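Local coordinates for acetylxylan esterase A (Aspergillus awamori, PDB 5X6S), which removes acetyl side groups from the backbone of plant xylan, acting as a secreted serine esterase in polysaccharide breakdown, at residues Thr140-Ser152 with Asp202-Gln216. Numbering follows the deposited sequence.
With NAG (2-acetamido-2-deoxy-beta-D-glucopyranose), chain C.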
loop_
_atom_site.group_PDB
_atom_site.type_symbol
_atom_site.label_atom_id
_atom_site.label_comp_id
_atom_site.label_asym_id
_atom_site.label_seq_id
_atom_site.Cartn_x
_atom_site.Cartn_y
_atom_site.Cartn_z
ATOM N N THR A 140 11.897 8.270 -7.599
ATOM C CA THR A 140 12.906 8.791 -8.568
ATOM C C THR A 140 14.128 9.194 -7.783
ATOM O O THR A 140 14.036 10.013 -6.848
ATOM C CB THR A 140 12.330 9.959 -9.460
ATOM O OG1 THR A 140 11.247 9.473 -10.274
ATOM C CG2 THR A 140 13.407 10.558 -10.399
ATOM N N VAL A 141 15.282 8.672 -8.156
ATOM C CA VAL A 141 16.541 8.860 -7.468
ATOM C C VAL A 141 17.460 9.727 -8.333
ATOM O O VAL A 141 17.820 9.324 -9.475
ATOM C CB VAL A 141 17.206 7.487 -7.138
ATOM C CG1 VAL A 141 18.532 7.607 -6.461
ATOM C CG2 VAL A 141 16.260 6.608 -6.300
ATOM N N TYR A 142 17.776 10.920 -7.834
ATOM C CA TYR A 142 18.739 11.844 -8.485
ATOM C C TYR A 142 20.134 11.773 -7.829
ATOM O O TYR A 142 20.433 12.477 -6.849
ATOM C CB TYR A 142 18.222 13.303 -8.536
ATOM C CG TYR A 142 17.103 13.494 -9.493
ATOM C CD1 TYR A 142 17.351 13.541 -10.880
ATOM C CD2 TYR A 142 15.779 13.606 -9.063
ATOM C CE1 TYR A 142 16.323 13.671 -11.778
ATOM C CE2 TYR A 142 14.717 13.758 -10.003
ATOM C CZ TYR A 142 15.018 13.811 -11.344
ATOM O OH TYR A 142 14.057 13.962 -12.287
ATOM N N SER A 143 21.008 10.909 -8.383
ATOM C CA SER A 143 22.421 10.849 -7.910
ATOM C C SER A 143 22.553 10.451 -6.449
ATOM O O SER A 143 22.906 11.269 -5.584
ATOM C CB SER A 143 23.144 12.178 -8.156
ATOM O OG SER A 143 22.951 12.637 -9.497
ATOM N N GLY A 144 22.231 9.199 -6.158
ATOM C CA GLY A 144 22.361 8.672 -4.814
ATOM C C GLY A 144 23.313 7.464 -4.776
ATOM O O GLY A 144 24.172 7.295 -5.655
ATOM N N VAL A 145 23.140 6.631 -3.762
ATOM C CA VAL A 145 23.830 5.328 -3.648
ATOM C C VAL A 145 22.772 4.314 -3.264
ATOM O O VAL A 145 21.699 4.694 -2.798
ATOM C CB VAL A 145 24.999 5.314 -2.643
ATOM C CG1 VAL A 145 25.992 6.423 -2.937
ATOM C CG2 VAL A 145 24.517 5.385 -1.203
ATOM N N SER A 146 23.066 3.030 -3.512
ATOM C CA SER A 146 22.109 1.928 -3.318
ATOM C C SER A 146 21.705 1.858 -1.828
ATOM O O SER A 146 22.420 2.357 -0.975
ATOM C CB SER A 146 22.716 0.601 -3.781
ATOM O OG SER A 146 23.918 0.350 -3.046
ATOM N N ALA A 147 20.548 1.263 -1.555
ATOM C CA ALA A 147 20.102 1.122 -0.188
ATOM C C ALA A 147 21.088 0.214 0.544
ATOM O O ALA A 147 21.350 -0.931 0.127
ATOM C CB ALA A 147 18.680 0.540 -0.126
ATOM N N GLY A 148 21.663 0.739 1.604
ATOM C CA GLY A 148 22.601 0.016 2.438
ATOM C C GLY A 148 24.039 0.184 1.996
ATOM O O GLY A 148 24.908 -0.341 2.633
ATOM N N CYS A 149 24.293 0.953 0.938
ATOM C CA CYS A 149 25.671 1.310 0.562
ATOM C C CYS A 149 26.347 2.195 1.612
ATOM O O CYS A 149 27.577 2.165 1.777
ATOM C CB CYS A 149 25.673 1.954 -0.836
ATOM S SG CYS A 149 27.298 2.026 -1.685
ATOM N N PHE A 150 25.553 2.989 2.352
ATOM C CA PHE A 150 26.110 3.824 3.411
ATOM C C PHE A 150 26.031 3.176 4.775
ATOM O O PHE A 150 26.330 3.824 5.788
ATOM C CB PHE A 150 25.488 5.240 3.457
ATOM C CG PHE A 150 26.328 6.312 2.805
ATOM C CD1 PHE A 150 27.034 6.059 1.613
ATOM C CD2 PHE A 150 26.394 7.593 3.358
ATOM C CE1 PHE A 150 27.774 7.062 0.999
ATOM C CE2 PHE A 150 27.119 8.611 2.736
ATOM C CZ PHE A 150 27.826 8.333 1.548
ATOM N N TYR A 151 25.651 1.915 4.800
ATOM C CA TYR A 151 25.782 1.091 6.030
ATOM C C TYR A 151 27.029 1.480 6.823
ATOM O O TYR A 151 28.136 1.624 6.269
ATOM C CB TYR A 151 25.834 -0.387 5.646
ATOM C CG TYR A 151 26.185 -1.331 6.765
ATOM C CD1 TYR A 151 25.211 -1.781 7.670
ATOM C CD2 TYR A 151 27.507 -1.809 6.909
ATOM C CE1 TYR A 151 25.533 -2.686 8.677
ATOM C CE2 TYR A 151 27.851 -2.686 7.914
ATOM C CZ TYR A 151 26.889 -3.134 8.785
ATOM O OH TYR A 151 27.279 -4.005 9.761
ATOM N N SER A 152 26.852 1.674 8.125
ATOM C CA SER A 152 27.972 1.880 9.041
ATOM C C SER A 152 28.247 0.590 9.813
ATOM O O SER A 152 27.371 0.076 10.535
ATOM C CB SER A 152 27.720 3.001 10.034
ATOM O OG SER A 152 28.610 2.886 11.113
ATOM N N ASP A 202 30.243 12.327 -12.183
ATOM C CA ASP A 202 30.064 12.593 -10.751
ATOM C C ASP A 202 31.323 12.184 -9.975
ATOM O O ASP A 202 31.718 11.026 -10.011
ATOM C CB ASP A 202 28.858 11.788 -10.271
ATOM C CG ASP A 202 28.299 12.274 -8.940
ATOM O OD1 ASP A 202 29.075 12.723 -8.051
ATOM O OD2 ASP A 202 27.053 12.203 -8.808
ATOM N N THR A 203 31.927 13.122 -9.260
ATOM C CA THR A 203 33.091 12.859 -8.441
ATOM C C THR A 203 32.808 13.080 -6.950
ATOM O O THR A 203 33.725 13.259 -6.164
ATOM C CB THR A 203 34.287 13.738 -8.916
ATOM O OG1 THR A 203 33.974 15.113 -8.755
ATOM C CG2 THR A 203 34.575 13.473 -10.398
ATOM N N THR A 204 31.519 13.098 -6.580
ATOM C CA THR A 204 31.078 13.073 -5.163
ATOM C C THR A 204 30.543 11.676 -4.843
ATOM O O THR A 204 31.036 10.992 -3.940
ATOM C CB THR A 204 29.965 14.103 -4.912
ATOM O OG1 THR A 204 30.481 15.416 -5.154
ATOM C CG2 THR A 204 29.456 14.022 -3.498
ATOM N N LEU A 205 29.545 11.258 -5.609
ATOM C CA LEU A 205 29.050 9.890 -5.586
ATOM C C LEU A 205 29.371 9.276 -6.937
ATOM O O LEU A 205 28.668 9.500 -7.947
ATOM C CB LEU A 205 27.537 9.809 -5.292
ATOM C CG LEU A 205 27.078 10.539 -4.015
ATOM C CD1 LEU A 205 25.603 10.367 -3.804
ATOM C CD2 LEU A 205 27.890 10.097 -2.798
ATOM N N TYR A 206 30.452 8.484 -6.942
ATOM C CA TYR A 206 31.024 7.980 -8.186
ATOM C C TYR A 206 30.041 7.121 -8.955
ATOM O O TYR A 206 29.206 6.412 -8.368
ATOM C CB TYR A 206 32.405 7.303 -7.941
ATOM C CG TYR A 206 33.532 8.325 -7.853
ATOM C CD1 TYR A 206 33.738 9.078 -6.699
ATOM C CD2 TYR A 206 34.364 8.567 -8.961
ATOM C CE1 TYR A 206 34.747 10.048 -6.622
ATOM C CE2 TYR A 206 35.375 9.516 -8.905
ATOM C CZ TYR A 206 35.551 10.263 -7.726
ATOM O OH TYR A 206 36.538 11.213 -7.653
ATOM N N PRO A 207 30.116 7.174 -10.306
ATOM C CA PRO A 207 29.088 6.577 -11.144
ATOM C C PRO A 207 28.929 5.063 -11.016
ATOM O O PRO A 207 27.936 4.504 -11.512
ATOM C CB PRO A 207 29.524 6.957 -12.592
ATOM C CG PRO A 207 30.861 7.554 -12.482
ATOM C CD PRO A 207 31.156 7.900 -11.068
ATOM N N GLN A 208 29.904 4.388 -10.408
ATOM C CA GLN A 208 29.757 2.952 -10.117
ATOM C C GLN A 208 28.448 2.693 -9.315
ATOM O O GLN A 208 27.716 1.694 -9.566
ATOM C CB GLN A 208 30.969 2.383 -9.329
ATOM C CG GLN A 208 30.859 0.858 -9.144
ATOM C CD GLN A 208 30.938 0.137 -10.450
ATOM O OE1 GLN A 208 31.777 0.479 -11.280
ATOM N NE2 GLN A 208 30.088 -0.823 -10.665
ATOM N N ASN A 209 28.163 3.636 -8.414
ATOM C CA ASN A 209 26.956 3.624 -7.610
ATOM C C ASN A 209 25.700 3.615 -8.409
ATOM O O ASN A 209 24.696 3.061 -7.980
ATOM C CB ASN A 209 26.960 4.792 -6.632
ATOM C CG ASN A 209 28.011 4.644 -5.577
ATOM O OD1 ASN A 209 28.026 3.647 -4.834
ATOM N ND2 ASN A 209 28.866 5.654 -5.453
ATOM N N TYR A 210 25.713 4.180 -9.620
ATOM C CA TYR A 210 24.567 4.015 -10.475
ATOM C C TYR A 210 24.371 2.564 -10.793
ATOM O O TYR A 210 23.249 2.040 -10.768
ATOM C CB TYR A 210 24.728 4.830 -11.788
ATOM C CG TYR A 210 23.747 4.501 -12.877
ATOM C CD1 TYR A 210 22.463 5.028 -12.879
ATOM C CD2 TYR A 210 24.117 3.699 -13.963
ATOM C CE1 TYR A 210 21.574 4.728 -13.871
ATOM C CE2 TYR A 210 23.235 3.412 -14.979
ATOM C CZ TYR A 210 21.964 3.918 -14.939
ATOM O OH TYR A 210 21.055 3.634 -15.950
ATOM N N TYR A 211 25.456 1.886 -11.149
ATOM C CA TYR A 211 25.308 0.487 -11.587
ATOM C C TYR A 211 24.954 -0.407 -10.403
ATOM O O TYR A 211 24.163 -1.317 -10.542
ATOM C CB TYR A 211 26.591 0.009 -12.303
ATOM C CG TYR A 211 26.801 0.797 -13.591
ATOM C CD1 TYR A 211 26.031 0.557 -14.712
ATOM C CD2 TYR A 211 27.705 1.867 -13.622
ATOM C CE1 TYR A 211 26.227 1.308 -15.888
ATOM C CE2 TYR A 211 27.871 2.625 -14.767
ATOM C CZ TYR A 211 27.122 2.349 -15.883
ATOM O OH TYR A 211 27.277 3.123 -17.018
ATOM N N GLU A 212 25.544 -0.117 -9.251
ATOM C CA GLU A 212 25.239 -0.869 -7.997
ATOM C C GLU A 212 23.774 -0.737 -7.605
ATOM O O GLU A 212 23.167 -1.668 -7.151
ATOM C CB GLU A 212 26.139 -0.414 -6.877
ATOM C CG GLU A 212 27.619 -0.677 -7.162
ATOM C CD GLU A 212 27.860 -2.111 -7.679
ATOM O OE1 GLU A 212 27.678 -3.088 -6.904
ATOM O OE2 GLU A 212 28.200 -2.247 -8.879
ATOM N N THR A 213 23.195 0.426 -7.838
ATOM C CA THR A 213 21.764 0.655 -7.556
ATOM C C THR A 213 20.861 -0.081 -8.527
ATOM O O THR A 213 19.835 -0.659 -8.135
ATOM C CB THR A 213 21.443 2.182 -7.553
ATOM O OG1 THR A 213 22.279 2.865 -6.592
ATOM C CG2 THR A 213 19.997 2.412 -7.230
ATOM N N CYS A 214 21.204 -0.058 -9.824
ATOM C CA CYS A 214 20.416 -0.757 -10.807
ATOM C C CYS A 214 20.492 -2.272 -10.583
ATOM O O CYS A 214 19.486 -2.962 -10.725
ATOM C CB CYS A 214 20.900 -0.379 -12.214
ATOM S SG CYS A 214 20.418 1.323 -12.712
ATOM N N LYS A 215 21.672 -2.758 -10.219
ATOM C CA LYS A 215 21.854 -4.156 -9.768
ATOM C C LYS A 215 20.907 -4.466 -8.623
ATOM O O LYS A 215 20.134 -5.448 -8.692
ATOM C CB LYS A 215 23.281 -4.375 -9.291
ATOM C CG LYS A 215 24.349 -4.524 -10.392
ATOM C CD LYS A 215 25.706 -4.484 -9.751
ATOM C CE LYS A 215 26.834 -4.831 -10.680
ATOM N NZ LYS A 215 28.113 -4.761 -9.895
ATOM N N GLN A 216 20.956 -3.637 -7.582
ATOM C CA GLN A 216 20.101 -3.835 -6.386
ATOM C C GLN A 216 18.644 -4.037 -6.754
ATOM O O GLN A 216 18.040 -5.078 -6.411
ATOM C CB GLN A 216 20.241 -2.676 -5.439
ATOM C CG GLN A 216 19.335 -2.789 -4.219
ATOM C CD GLN A 216 19.778 -1.832 -3.118
ATOM O OE1 GLN A 216 19.688 -0.624 -3.274
ATOM N NE2 GLN A 216 20.304 -2.372 -2.032
HETATM C C1 NAG C . 30.773 1.048 4.023
HETATM C C2 NAG C . 31.001 0.189 5.274
HETATM C C3 NAG C . 31.208 -1.288 4.929
HETATM C C4 NAG C . 30.087 -1.820 4.039
HETATM C C5 NAG C . 29.852 -0.861 2.856
HETATM C C6 NAG C . 28.613 -1.253 2.080
HETATM C C7 NAG C . 32.203 1.212 7.151
HETATM C C8 NAG C . 33.512 1.736 7.650
HETATM N N2 NAG C . 32.179 0.697 5.943
HETATM O O3 NAG C . 31.309 -2.006 6.143
HETATM O O4 NAG C . 30.332 -3.095 3.472
HETATM O O5 NAG C . 29.735 0.511 3.215
HETATM O O6 NAG C . 28.493 -0.354 0.987
HETATM O O7 NAG C . 31.203 1.305 7.875
HETATM O O HOH W 1 25.403 12.490 -10.677
HETATM O O HOH W 2 25.592 2.332 -4.706
#
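Gln216 presents its amide edge to the backbone of Ala147, both bonds lying on lone pairs in the carbonyl planes: OE1 accepts from Ala147 N at 2.7 Å, and NE2 gives a nearly straight bond (172°) to Ala147 O at 2.8 Å. A primary amide suits this place, offering acceptor and donor side by side; the extended chain (chi1 177°) carries it across from helix 208-221. Thr213 turns its hydroxyl back on Asn209 O, opposite in face to Thr213 N, so this small group can lie near Ser146 without bonding it, OG1 3.4 Å from Ser146 CA. Asn209 runs alongside Val145, whose CG1 lies 3.8 Å from Asn209 CG; ND2 is bonded to Cys164, leaving OD1 for water 2, which also takes Ser146 N. In this alpha/beta-hydrolase fold the helix thus packs against the loop leaving strand 138-142. Leu205 brings CD1 to 3.4 Å from Ser143 O, its side chain about 5 Å from that of Ser119, the probable nucleophile. Asp202, probably the triad acid, bonds His259 through OD2; water 1 links OD2 to Ser143 OG, also held by Val261. Thr204 N closes an Asx turn nearly in line with C-OD1, Leu205 N arriving from above the carboxylate plane.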